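Local coordinates for programmed cell death 6-interacting protein (PDB 5WA1) that sorts cargo into multivesicular bodies and acts in cytokinesis and membrane repair, here as its Bro1 domain bound to a CHMP4C peptide, at residues Glu140-Leu145 with Ser190-Glu195; Glu218-Lys223 with Thr357-Thr362; Thr307-Tyr312 with Val316-Phe321. One frame throughout, in Å; residues are numbered along the deposited sequence.

Interaction 1: residues Glu140-Leu145 with Ser190-Glu195; sequences EKSCVL and SALSRE
Ser142 lies opposite Ala191 and Leu192 in a loose apposition that buries only 65 Å² over both sides. The hydroxyl is the nearest atom: Ser142 OG stands 4.4 Å from Ala191 CB and 4.3 Å from Leu192 CD1, so one small side chain faces two neighbouring apolar groups without close packing. The CB of Ser142 and that of Ala191 point at each other's segments, across a gap of 8.1 Å between Ser142 CA and Ala191 CA. Leu192 joins differently: its CB does not aim at the helix, and the branch end CD1 makes the approach.

Polar bonding runs beside this contact rather than through it, since no hydrogen bond links the two segments. With OG anti to the carbonyl carbon (chi1 -69°), Ser142 turns its hydroxyl back along its own helix to bond the carbonyl O of Gly138, which satisfies a buried polar atom among apolar neighbours. Glu140 turns its CB away from Ser190-Glu195; its carboxylate forms a salt bridge with Arg71 and hydrogen bonds with Tyr92 and Trp116.

The arrangement is a loose approach of two helices consecutive in the chain, 137-157 and 164-191, within the alpha-helical Bro1 domain. It falls where the second gives way to a loop, Leu192 being the first residue to leave helical geometry. Ser142 on Val188 and Leu145 on Ile184 extend the interface between these helices, helix 83-97 and strand 114-117 pack against helix 137-157, and Leu192 lies on strand 131-134.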
loop_
_atom_site.group_PDB
_atom_site.type_symbol
_atom_site.label_atom_id
_atom_site.label_comp_id
_atom_site.label_asym_id
_atom_site.label_seq_id
_atom_site.Cartn_x
_atom_site.Cartn_y
_atom_site.Cartn_z
ATOM N N GLU A 140 0.331 -20.538 -4.092
ATOM C CA GLU A 140 1.121 -20.255 -2.899
ATOM C C GLU A 140 1.896 -18.954 -3.057
ATOM O O GLU A 140 1.860 -18.090 -2.172
ATOM C CB GLU A 140 2.064 -21.428 -2.607
ATOM C CG GLU A 140 3.040 -21.175 -1.470
ATOM C CD GLU A 140 2.458 -21.467 -0.096
ATOM O OE1 GLU A 140 1.218 -21.576 0.035
ATOM O OE2 GLU A 140 3.254 -21.603 0.862
ATOM N N LYS A 141 2.601 -18.795 -4.184
ATOM C CA LYS A 141 3.291 -17.539 -4.480
ATOM C C LYS A 141 2.369 -16.334 -4.326
ATOM O O LYS A 141 2.747 -15.316 -3.727
ATOM C CB LYS A 141 3.850 -17.564 -5.907
ATOM C CG LYS A 141 5.036 -18.475 -6.141
ATOM C CD LYS A 141 5.262 -18.686 -7.636
ATOM C CE LYS A 141 5.273 -17.364 -8.396
ATOM N NZ LYS A 141 5.240 -17.579 -9.874
ATOM N N SER A 142 1.159 -16.419 -4.890
ATOM C CA SER A 142 0.264 -15.264 -4.894
ATOM C C SER A 142 -0.173 -14.892 -3.486
ATOM O O SER A 142 -0.251 -13.704 -3.148
ATOM C CB SER A 142 -0.964 -15.547 -5.760
ATOM O OG SER A 142 -0.617 -15.614 -7.125
ATOM N N CYS A 143 -0.494 -15.891 -2.664
ATOM C CA CYS A 143 -0.935 -15.621 -1.302
ATOM C C CYS A 143 0.222 -15.151 -0.435
ATOM O O CYS A 143 0.042 -14.283 0.426
ATOM C CB CYS A 143 -1.570 -16.874 -0.699
ATOM S SG CYS A 143 -3.025 -17.459 -1.578
ATOM N N VAL A 144 1.411 -15.727 -0.632
ATOM C CA VAL A 144 2.581 -15.263 0.106
ATOM C C VAL A 144 2.908 -13.823 -0.266
ATOM O O VAL A 144 3.196 -12.994 0.606
ATOM C CB VAL A 144 3.771 -16.213 -0.131
ATOM C CG1 VAL A 144 5.073 -15.564 0.300
ATOM C CG2 VAL A 144 3.550 -17.484 0.635
ATOM N N LEU A 145 2.852 -13.490 -1.558
ATOM C CA LEU A 145 3.123 -12.108 -1.945
ATOM C C LEU A 145 2.064 -11.161 -1.394
ATOM O O LEU A 145 2.373 -10.010 -1.069
ATOM C CB LEU A 145 3.212 -11.979 -3.469
ATOM C CG LEU A 145 3.614 -10.574 -3.946
ATOM C CD1 LEU A 145 4.906 -10.130 -3.267
ATOM C CD2 LEU A 145 3.739 -10.514 -5.472
ATOM N N SER A 190 -3.471 -16.319 -14.505
ATOM C CA SER A 190 -2.732 -17.358 -15.218
ATOM C C SER A 190 -2.058 -18.324 -14.255
ATOM O O SER A 190 -1.841 -19.491 -14.598
ATOM C CB SER A 190 -1.695 -16.730 -16.149
ATOM O OG SER A 190 -0.716 -16.018 -15.410
ATOM N N ALA A 191 -1.725 -17.859 -13.048
ATOM C CA ALA A 191 -1.078 -18.721 -12.068
ATOM C C ALA A 191 -2.037 -19.758 -11.498
ATOM O O ALA A 191 -1.618 -20.876 -11.177
ATOM C CB ALA A 191 -0.482 -17.875 -10.943
ATOM N N LEU A 192 -3.315 -19.416 -11.361
ATOM C CA LEU A 192 -4.298 -20.302 -10.755
ATOM C C LEU A 192 -5.076 -21.058 -11.827
ATOM O O LEU A 192 -5.455 -20.496 -12.858
ATOM C CB LEU A 192 -5.269 -19.525 -9.865
ATOM C CG LEU A 192 -4.873 -19.275 -8.406
ATOM C CD1 LEU A 192 -3.682 -18.330 -8.294
ATOM C CD2 LEU A 192 -6.055 -18.736 -7.614
ATOM N N SER A 193 -5.314 -22.345 -11.568
ATOM C CA SER A 193 -6.170 -23.124 -12.455
ATOM C C SER A 193 -7.623 -22.684 -12.333
ATOM O O SER A 193 -8.316 -22.525 -13.347
ATOM C CB SER A 193 -6.032 -24.611 -12.140
ATOM O OG SER A 193 -6.967 -25.371 -12.884
ATOM N N ARG A 194 -8.096 -22.477 -11.107
ATOM C CA ARG A 194 -9.473 -22.099 -10.846
ATOM C C ARG A 194 -9.553 -20.610 -10.512
ATOM O O ARG A 194 -8.559 -19.881 -10.552
ATOM C CB ARG A 194 -10.053 -22.957 -9.719
ATOM C CG ARG A 194 -9.933 -24.456 -9.962
ATOM C CD ARG A 194 -11.067 -25.224 -9.294
ATOM N NE ARG A 194 -11.109 -25.009 -7.851
ATOM C CZ ARG A 194 -10.647 -25.870 -6.950
ATOM N NH1 ARG A 194 -10.106 -27.018 -7.340
ATOM N NH2 ARG A 194 -10.729 -25.586 -5.657
ATOM N N GLU A 195 -10.759 -20.153 -10.188
ATOM C CA GLU A 195 -10.929 -18.740 -9.882
ATOM C C GLU A 195 -10.564 -18.464 -8.421
ATOM O O GLU A 195 -10.904 -19.250 -7.533
ATOM C CB GLU A 195 -12.360 -18.295 -10.159
ATOM C CG GLU A 195 -12.547 -17.691 -11.541
ATOM C CD GLU A 195 -13.929 -17.107 -11.736
ATOM O OE1 GLU A 195 -14.847 -17.494 -10.981
ATOM O OE2 GLU A 195 -14.100 -16.259 -12.640
#

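Interaction 2: residues Glu218-Lys223 with Thr357-Thr362; sequences EVFFLK and TLVKST
Phe220 swings its ring off helix 202-226 toward Leu358 and Val359 with CG anti to the carbonyl carbon (chi1 -86°), the ring plane roughly perpendicular to the CA-CB-CG plane (chi2 -88°). Val359 keeps CG1 likewise anti to its carbonyl carbon, which sends this methyl toward the ring.

Leu358 covers one face of the ring. Its CB lies 3.8 Å from the centroid of the Phe220 ring and 17° off the ring normal, a CH-pi contact slightly displaced toward the rim. Further out, Leu358 CD1 reaches Phe220 CE1 at 4.1 Å; the two side chains cross at about a right angle, the leucine following the CD1-CE1 side of the ring. Val359 CG1 approaches the other side of the ring outline obliquely, 3.5 Å from Phe220 CD2 and 3.6 Å from Phe220 CE2. Two successive residues of the loop pack on a single aromatic group, without a hydrogen bond between the segments.

The ring also belongs to the ligand site: Phe220 packs edge-to-face on an aromatic side chain of the bound CHMP4C peptide, and Leu358 touches an apolar side chain of it. Both partners of the CH-pi contact thus form part of the peptide-binding surface. Lys223, further along the same helix, makes a cation-pi contact with an aromatic side chain of the peptide while salt-bridged to Asp164 and Asp227.

The loop after helix 319-340 runs here over helix 202-226, with Leu358 N bonded to Gln217 and Val359 lying on Leu213 and Ala216, and is flanked by helix 231-252, where Leu358 touches Leu237, and by helix 164-191, where Lys360 N bonds Gln175.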
loop_
_atom_site.group_PDB
_atom_site.type_symbol
_atom_site.label_atom_id
_atom_site.label_comp_id
_atom_site.label_asym_id
_atom_site.label_seq_id
_atom_site.Cartn_x
_atom_site.Cartn_y
_atom_site.Cartn_z
ATOM N N GLU A 218 0.795 10.523 0.023
ATOM C CA GLU A 218 0.489 11.307 1.214
ATOM C C GLU A 218 1.705 11.457 2.115
ATOM O O GLU A 218 1.911 12.514 2.726
ATOM C CB GLU A 218 -0.662 10.662 1.987
ATOM C CG GLU A 218 -1.043 11.429 3.254
ATOM C CD GLU A 218 -2.145 10.735 4.041
ATOM O OE1 GLU A 218 -2.605 9.670 3.594
ATOM O OE2 GLU A 218 -2.549 11.251 5.101
ATOM N N VAL A 219 2.513 10.398 2.234
ATOM C CA VAL A 219 3.718 10.475 3.049
ATOM C C VAL A 219 4.679 11.508 2.476
ATOM O O VAL A 219 5.333 12.244 3.220
ATOM C CB VAL A 219 4.383 9.083 3.164
ATOM C CG1 VAL A 219 5.761 9.210 3.793
ATOM C CG2 VAL A 219 3.517 8.149 3.994
ATOM N N PHE A 220 4.791 11.576 1.146
ATOM C CA PHE A 220 5.645 12.603 0.556
ATOM C C PHE A 220 5.106 14.002 0.827
ATOM O O PHE A 220 5.889 14.942 0.996
ATOM C CB PHE A 220 5.798 12.374 -0.945
ATOM C CG PHE A 220 6.906 11.424 -1.287
ATOM C CD1 PHE A 220 8.196 11.886 -1.469
ATOM C CD2 PHE A 220 6.661 10.067 -1.397
ATOM C CE1 PHE A 220 9.226 11.016 -1.768
ATOM C CE2 PHE A 220 7.688 9.184 -1.703
ATOM C CZ PHE A 220 8.976 9.662 -1.887
ATOM N N PHE A 221 3.782 14.153 0.878
ATOM C CA PHE A 221 3.203 15.436 1.264
ATOM C C PHE A 221 3.568 15.775 2.705
ATOM O O PHE A 221 3.954 16.911 3.010
ATOM C CB PHE A 221 1.681 15.397 1.054
ATOM C CG PHE A 221 0.924 16.408 1.866
ATOM C CD1 PHE A 221 0.788 17.714 1.422
ATOM C CD2 PHE A 221 0.352 16.054 3.079
ATOM C CE1 PHE A 221 0.097 18.653 2.183
ATOM C CE2 PHE A 221 -0.332 16.980 3.843
ATOM C CZ PHE A 221 -0.458 18.288 3.393
ATOM N N LEU A 222 3.476 14.792 3.607
ATOM C CA LEU A 222 3.849 15.027 5.000
ATOM C C LEU A 222 5.333 15.348 5.127
ATOM O O LEU A 222 5.733 16.200 5.936
ATOM C CB LEU A 222 3.482 13.811 5.853
ATOM C CG LEU A 222 1.975 13.552 5.976
ATOM C CD1 LEU A 222 1.724 12.242 6.697
ATOM C CD2 LEU A 222 1.296 14.700 6.709
ATOM N N LYS A 223 6.165 14.683 4.325
ATOM C CA LYS A 223 7.594 14.982 4.308
ATOM C C LYS A 223 7.847 16.414 3.848
ATOM O O LYS A 223 8.646 17.145 4.447
ATOM C CB LYS A 223 8.308 13.985 3.397
ATOM C CG LYS A 223 9.693 14.394 2.936
ATOM C CD LYS A 223 10.697 14.221 4.033
ATOM C CE LYS A 223 12.115 14.361 3.510
ATOM N NZ LYS A 223 13.003 14.767 4.620
ATOM N N THR A 357 3.705 13.859 -8.869
ATOM C CA THR A 357 3.711 12.499 -8.344
ATOM C C THR A 357 5.145 12.102 -8.005
ATOM O O THR A 357 6.032 12.161 -8.862
ATOM C CB THR A 357 3.086 11.515 -9.339
ATOM O OG1 THR A 357 3.405 10.168 -8.954
ATOM C CG2 THR A 357 3.576 11.772 -10.756
ATOM N N LEU A 358 5.369 11.729 -6.748
ATOM C CA LEU A 358 6.667 11.296 -6.250
ATOM C C LEU A 358 6.752 9.794 -6.035
ATOM O O LEU A 358 7.778 9.308 -5.546
ATOM C CB LEU A 358 6.982 12.008 -4.927
ATOM C CG LEU A 358 7.751 13.330 -5.016
ATOM C CD1 LEU A 358 9.201 13.045 -5.339
ATOM C CD2 LEU A 358 7.155 14.245 -6.064
ATOM N N VAL A 359 5.712 9.043 -6.382
ATOM C CA VAL A 359 5.628 7.638 -6.004
ATOM C C VAL A 359 5.425 6.773 -7.236
ATOM O O VAL A 359 4.900 7.221 -8.262
ATOM C CB VAL A 359 4.502 7.408 -4.977
ATOM C CG1 VAL A 359 4.823 8.149 -3.689
ATOM C CG2 VAL A 359 3.168 7.879 -5.542
ATOM N N LYS A 360 5.856 5.517 -7.121
ATOM C CA LYS A 360 5.723 4.520 -8.171
ATOM C C LYS A 360 5.455 3.178 -7.505
ATOM O O LYS A 360 5.981 2.903 -6.424
ATOM C CB LYS A 360 6.997 4.460 -9.031
ATOM C CG LYS A 360 6.962 3.450 -10.168
ATOM C CD LYS A 360 5.958 3.848 -11.242
ATOM C CE LYS A 360 5.732 2.716 -12.239
ATOM N NZ LYS A 360 4.686 3.055 -13.243
ATOM N N SER A 361 4.609 2.357 -8.128
ATOM C CA SER A 361 4.427 0.987 -7.662
ATOM C C SER A 361 5.717 0.210 -7.909
ATOM O O SER A 361 6.153 0.083 -9.056
ATOM C CB SER A 361 3.251 0.321 -8.378
ATOM O OG SER A 361 2.031 1.008 -8.118
ATOM N N THR A 362 6.345 -0.271 -6.841
ATOM C CA THR A 362 7.652 -0.927 -6.959
ATOM C C THR A 362 7.500 -2.288 -7.627
ATOM O O THR A 362 6.767 -3.143 -7.111
ATOM C CB THR A 362 8.292 -1.091 -5.582
ATOM O OG1 THR A 362 8.329 0.182 -4.916
ATOM C CG2 THR A 362 9.710 -1.645 -5.701
#

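Interaction 3: residues Thr307-Tyr312 with Val316-Phe321; sequences TVASRY and VNVKDF
Val308 and Ala309, in the last turn of helix 291-311, meet Val316 and Val318 as the chain doubles back. One methyl of Val308 is the main bump: CG1 rests in the shallow notch where the two valines meet, 3.5 Å from Val316 CG2 and 4.1 Å from Val318 CG1. It gets there by standing anti to its own backbone N (chi1 172°), and the Val308 side chain crosses both valines at about a right angle. Beside it, the short Ala309 allows the second methyl of Val318 to come close, with Val318 CG2 3.9 Å from Ala309 CB. Val316 CG2 also lies against the first residue past the helix, 3.4 Å from Tyr312 O and 4.3 Å from Tyr312 CB.

A single hydrogen bond closes the turn: Val316 N donates to Tyr312 O over 3.2 Å, long and bent at the hydrogen (146°) although the donor lies nearly on the carbonyl's line. Asn317 points its CB away from Thr307-Tyr312, and its OD1 receives a weak bond from Lys319 N at the start of the next helix.

The arrangement is an interhelical turn joining helices 291-311 and 319-340, with Val318 at the N-cap position of the second. Val318 continues onto Ile305 of the first helix, while Val308 on Cys271, and Tyr312 on Pro264 and Ala267, pack this corner against helix 262-287.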
loop_
_atom_site.group_PDB
_atom_site.type_symbol
_atom_site.label_atom_id
_atom_site.label_comp_id
_atom_site.label_asym_id
_atom_site.label_seq_id
_atom_site.Cartn_x
_atom_site.Cartn_y
_atom_site.Cartn_z
ATOM N N THR A 307 -17.356 19.628 5.098
ATOM C CA THR A 307 -18.054 18.434 4.627
ATOM C C THR A 307 -17.464 17.171 5.244
ATOM O O THR A 307 -18.196 16.227 5.567
ATOM C CB THR A 307 -18.008 18.370 3.099
ATOM O OG1 THR A 307 -18.552 19.578 2.554
ATOM C CG2 THR A 307 -18.832 17.210 2.587
ATOM N N VAL A 308 -16.143 17.143 5.421
ATOM C CA VAL A 308 -15.484 16.001 6.046
ATOM C C VAL A 308 -15.831 15.924 7.525
ATOM O O VAL A 308 -16.048 14.834 8.074
ATOM C CB VAL A 308 -13.965 16.095 5.818
ATOM C CG1 VAL A 308 -13.217 15.043 6.621
ATOM C CG2 VAL A 308 -13.667 15.945 4.354
ATOM N N ALA A 309 -15.886 17.083 8.191
ATOM C CA ALA A 309 -16.198 17.121 9.614
ATOM C C ALA A 309 -17.606 16.613 9.902
ATOM O O ALA A 309 -17.830 15.962 10.929
ATOM C CB ALA A 309 -16.027 18.546 10.148
ATOM N N SER A 310 -18.566 16.885 9.017
ATOM C CA SER A 310 -19.931 16.433 9.258
ATOM C C SER A 310 -20.193 15.006 8.769
ATOM O O SER A 310 -21.017 14.303 9.364
ATOM C CB SER A 310 -20.938 17.390 8.609
ATOM O OG SER A 310 -20.727 17.496 7.214
ATOM N N ARG A 311 -19.513 14.552 7.716
ATOM C CA ARG A 311 -19.812 13.237 7.145
ATOM C C ARG A 311 -18.950 12.113 7.698
ATOM O O ARG A 311 -19.440 10.995 7.897
ATOM C CB ARG A 311 -19.638 13.261 5.631
ATOM C CG ARG A 311 -20.640 14.096 4.915
ATOM C CD ARG A 311 -20.657 13.725 3.457
ATOM N NE ARG A 311 -21.317 14.764 2.678
ATOM C CZ ARG A 311 -21.012 15.032 1.418
ATOM N NH1 ARG A 311 -21.646 15.998 0.781
ATOM N NH2 ARG A 311 -20.050 14.341 0.810
ATOM N N TYR A 312 -17.668 12.367 7.909
ATOM C CA TYR A 312 -16.702 11.327 8.236
ATOM C C TYR A 312 -16.094 11.578 9.606
ATOM O O TYR A 312 -14.914 11.310 9.847
ATOM C CB TYR A 312 -15.642 11.244 7.143
ATOM C CG TYR A 312 -16.270 11.045 5.784
ATOM C CD1 TYR A 312 -17.064 9.931 5.533
ATOM C CD2 TYR A 312 -16.087 11.967 4.760
ATOM C CE1 TYR A 312 -17.652 9.736 4.299
ATOM C CE2 TYR A 312 -16.681 11.779 3.519
ATOM C CZ TYR A 312 -17.457 10.665 3.298
ATOM O OH TYR A 312 -18.049 10.463 2.072
ATOM N N VAL A 316 -11.954 10.623 10.893
ATOM C CA VAL A 316 -10.861 11.590 10.852
ATOM C C VAL A 316 -11.144 12.721 11.832
ATOM O O VAL A 316 -12.289 12.987 12.199
ATOM C CB VAL A 316 -10.636 12.176 9.443
ATOM C CG1 VAL A 316 -9.911 11.173 8.556
ATOM C CG2 VAL A 316 -11.964 12.586 8.835
ATOM N N ASN A 317 -10.070 13.391 12.247
ATOM C CA ASN A 317 -10.128 14.527 13.161
ATOM C C ASN A 317 -9.523 15.728 12.443
ATOM O O ASN A 317 -8.299 15.811 12.286
ATOM C CB ASN A 317 -9.383 14.220 14.461
ATOM C CG ASN A 317 -9.245 15.437 15.360
ATOM O OD1 ASN A 317 -10.068 16.354 15.322
ATOM N ND2 ASN A 317 -8.196 15.449 16.178
ATOM N N VAL A 318 -10.370 16.658 12.013
ATOM C CA VAL A 318 -9.921 17.795 11.223
ATOM C C VAL A 318 -10.074 19.110 11.991
ATOM O O VAL A 318 -10.031 20.178 11.385
ATOM C CB VAL A 318 -10.649 17.856 9.869
ATOM C CG1 VAL A 318 -10.317 16.625 9.003
ATOM C CG2 VAL A 318 -12.154 17.982 10.082
ATOM N N LYS A 319 -10.240 19.056 13.316
ATOM C CA LYS A 319 -10.565 20.272 14.062
ATOM C C LYS A 319 -9.447 21.302 13.968
ATOM O O LYS A 319 -9.702 22.490 13.734
ATOM C CB LYS A 319 -10.860 19.955 15.529
ATOM C CG LYS A 319 -11.043 21.215 16.377
ATOM C CD LYS A 319 -11.149 20.910 17.863
ATOM C CE LYS A 319 -11.073 22.182 18.692
ATOM N NZ LYS A 319 -12.122 23.167 18.308
ATOM N N ASP A 320 -8.198 20.867 14.152
ATOM C CA ASP A 320 -7.074 21.801 14.130
ATOM C C ASP A 320 -6.903 22.433 12.753
ATOM O O ASP A 320 -6.685 23.647 12.639
ATOM C CB ASP A 320 -5.795 21.080 14.559
ATOM C CG ASP A 320 -5.769 20.766 16.049
ATOM O OD1 ASP A 320 -6.825 20.891 16.708
ATOM O OD2 ASP A 320 -4.693 20.388 16.559
ATOM N N PHE A 321 -6.993 21.620 11.697
ATOM C CA PHE A 321 -6.944 22.140 10.335
ATOM C C PHE A 321 -8.098 23.101 10.071
ATOM O O PHE A 321 -7.915 24.148 9.430
ATOM C CB PHE A 321 -6.977 20.970 9.354
ATOM C CG PHE A 321 -6.644 21.337 7.938
ATOM C CD1 PHE A 321 -5.857 22.437 7.648
ATOM C CD2 PHE A 321 -7.124 20.565 6.895
ATOM C CE1 PHE A 321 -5.556 22.761 6.334
ATOM C CE2 PHE A 321 -6.824 20.879 5.581
ATOM C CZ PHE A 321 -6.039 21.981 5.299
#

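How the interactions relate
All three contacts lie in the Bro1 domain, but they differ in place and extent. Interactions 1 and 3 are buried, on opposite sides of the chain's centre with their own centres about 40 Å apart; interaction 2, partly buried, touches the bound peptide. Interaction 1 is the thinnest, a hydroxyl against aliphatic carbons; interaction 2 is apolar and includes a CH-pi contact; interaction 3, which covers the most surface, adds a backbone hydrogen bond to its aliphatic packing. No two share a segment, although helix 164-191 carries interaction 1 and also flanks interaction 2. Interactions 1 and 3 each join helices consecutive in the chain, whereas interaction 2 brings together parts 134 residues apart.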